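Local atomic coordinates of RNA polymerase II subunit B1 CTD phosphatase RTR1 (PDB entry 5C2Y), a protein that dephosphorylates the C-terminal domain of the largest subunit of RNA polymerase II and so regulates the polymerase during transcription. Residues H115-S118 with K119-R123. Residues are numbered along the deposited sequence; the frame is centred on the assembly and turned at random.
With ZN (zinc ion), chain C.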
loop_
_atom_site.group_PDB
_atom_site.type_symbol
_atom_site.label_atom_id
_atom_site.label_comp_id
_atom_site.label_asym_id
_atom_site.label_seq_id
_atom_site.Cartn_x
_atom_site.Cartn_y
_atom_site.Cartn_z
ATOM N N HIS A 115 -14.323 -1.699 4.133
ATOM C CA HIS A 115 -12.936 -1.226 4.034
ATOM C C HIS A 115 -12.497 -0.826 2.613
ATOM O O HIS A 115 -11.503 -0.098 2.434
ATOM C CB HIS A 115 -11.986 -2.302 4.578
ATOM C CG HIS A 115 -12.304 -2.706 5.984
ATOM N ND1 HIS A 115 -12.123 -1.862 7.057
ATOM C CD2 HIS A 115 -12.846 -3.842 6.482
ATOM C CE1 HIS A 115 -12.515 -2.472 8.163
ATOM N NE2 HIS A 115 -12.955 -3.672 7.843
ATOM N N TYR A 116 -13.223 -1.307 1.604
ATOM C CA TYR A 116 -12.835 -1.087 0.213
ATOM C C TYR A 116 -14.038 -0.775 -0.659
ATOM O O TYR A 116 -15.178 -0.981 -0.262
ATOM C CB TYR A 116 -12.091 -2.307 -0.336
ATOM C CG TYR A 116 -10.884 -2.713 0.478
ATOM C CD1 TYR A 116 -9.667 -2.082 0.324
ATOM C CD2 TYR A 116 -10.975 -3.722 1.413
ATOM C CE1 TYR A 116 -8.581 -2.460 1.075
ATOM C CE2 TYR A 116 -9.899 -4.102 2.157
ATOM C CZ TYR A 116 -8.707 -3.477 1.986
ATOM O OH TYR A 116 -7.638 -3.884 2.745
ATOM N N CYS A 117 -13.780 -0.264 -1.850
ATOM C CA CYS A 117 -14.847 0.105 -2.771
ATOM C C CYS A 117 -15.469 -1.133 -3.387
ATOM O O CYS A 117 -16.568 -1.075 -3.932
ATOM C CB CYS A 117 -14.321 1.019 -3.876
ATOM S SG CYS A 117 -13.232 0.186 -5.063
ATOM N N SER A 118 -14.755 -2.252 -3.299
ATOM C CA SER A 118 -15.162 -3.485 -3.964
ATOM C C SER A 118 -14.360 -4.679 -3.467
ATOM O O SER A 118 -13.316 -4.521 -2.822
ATOM C CB SER A 118 -14.980 -3.348 -5.459
ATOM O OG SER A 118 -13.673 -2.869 -5.683
ATOM N N LYS A 119 -14.830 -5.878 -3.784
ATOM C CA LYS A 119 -14.074 -7.053 -3.404
ATOM C C LYS A 119 -12.790 -7.048 -4.191
ATOM O O LYS A 119 -11.754 -7.442 -3.688
ATOM C CB LYS A 119 -14.846 -8.356 -3.638
ATOM C CG LYS A 119 -14.242 -9.479 -2.829
ATOM C CD LYS A 119 -14.983 -10.792 -2.904
ATOM C CE LYS A 119 -14.239 -11.835 -2.082
ATOM N NZ LYS A 119 -14.920 -13.166 -2.099
ATOM N N PHE A 120 -12.850 -6.584 -5.428
ATOM C CA PHE A 120 -11.661 -6.565 -6.264
ATOM C C PHE A 120 -10.512 -5.819 -5.580
ATOM O O PHE A 120 -9.399 -6.355 -5.453
ATOM C CB PHE A 120 -11.946 -5.947 -7.627
ATOM C CG PHE A 120 -10.747 -5.933 -8.516
ATOM C CD1 PHE A 120 -10.161 -7.126 -8.921
ATOM C CD2 PHE A 120 -10.164 -4.737 -8.914
ATOM C CE1 PHE A 120 -9.032 -7.127 -9.732
ATOM C CE2 PHE A 120 -9.042 -4.732 -9.723
ATOM C CZ PHE A 120 -8.471 -5.927 -10.131
ATOM N N HIS A 121 -10.775 -4.607 -5.100
ATOM C CA HIS A 121 -9.730 -3.871 -4.395
ATOM C C HIS A 121 -9.373 -4.448 -3.016
ATOM O O HIS A 121 -8.227 -4.317 -2.581
ATOM C CB HIS A 121 -10.118 -2.407 -4.288
ATOM C CG HIS A 121 -9.763 -1.625 -5.508
ATOM N ND1 HIS A 121 -10.233 -0.346 -5.749
ATOM C CD2 HIS A 121 -8.993 -1.947 -6.570
ATOM C CE1 HIS A 121 -9.763 0.075 -6.901
ATOM N NE2 HIS A 121 -9.008 -0.871 -7.428
ATOM N N PHE A 122 -10.323 -5.095 -2.336
ATOM C CA PHE A 122 -9.986 -5.872 -1.144
ATOM C C PHE A 122 -8.897 -6.894 -1.451
ATOM O O PHE A 122 -7.933 -7.035 -0.700
ATOM C CB PHE A 122 -11.214 -6.598 -0.576
ATOM C CG PHE A 122 -10.863 -7.758 0.312
ATOM C CD1 PHE A 122 -10.311 -7.554 1.554
ATOM C CD2 PHE A 122 -11.039 -9.058 -0.120
ATOM C CE1 PHE A 122 -9.959 -8.634 2.369
ATOM C CE2 PHE A 122 -10.687 -10.142 0.686
ATOM C CZ PHE A 122 -10.143 -9.928 1.928
ATOM N N ARG A 123 -9.068 -7.616 -2.557
ATOM C CA ARG A 123 -8.109 -8.625 -3.007
ATOM C C ARG A 123 -6.757 -8.051 -3.376
ATOM O O ARG A 123 -5.724 -8.579 -2.976
ATOM C CB ARG A 123 -8.645 -9.352 -4.212
ATOM C CG ARG A 123 -9.989 -9.978 -4.015
ATOM C CD ARG A 123 -10.419 -10.563 -5.335
ATOM N NE ARG A 123 -11.111 -11.823 -5.147
ATOM C CZ ARG A 123 -11.095 -12.833 -6.011
ATOM N NH1 ARG A 123 -10.420 -12.730 -7.151
ATOM N NH2 ARG A 123 -11.776 -13.947 -5.726
HETATM ZN ZN ZN C . -11.184 1.046 -4.490
#
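S118 stands at the N-cap of helix 119-129, and its carbonyl O accepts the first-turn hydrogen bond from F122 N at 3.1 Å, with an N-H...O angle of 163°. The side chain of S118 caps the same turn. Its OG takes a straight but weak hydrogen bond from H121 N, 3.4 Å long. OG lies between the backbone N and the carbonyl carbon of S118 (chi1 50°), which turns it back over the start of the helix. C117 and H121, one just before the cap and one in the first turn, both bind the zinc ion. C117 SG is 2.3 Å from the zinc and H121 binds it through ND1 at 2.1 Å. The two donor atoms come from a loop and the helix that follows it, four residues apart. C78 and C83 complete the site of three cysteines and one histidine in this RTR1-type zinc finger. The ring of Y80 meets that of H121. Y116, which is buried, lays one ring face over the helix backbone. F122 CA sits over that face, 3.7 Å from the ring centroid, a CH-pi contact. The carbonyl O of H121 lies over the same face. Y116 CE2 lies at the edge of the F122 ring, 3.5 Å from F122 CD1. The two rings are set obliquely, their planes at 59°. CB of F122 also packs on Y116 CD2, at 3.5 Å. A serine in place of Y116 would probably leave F122 CA and CB without their aromatic cover and open a gap beside the first turn. Y116 OH reaches further along the helix and hydrogen-bonds to S125 OG.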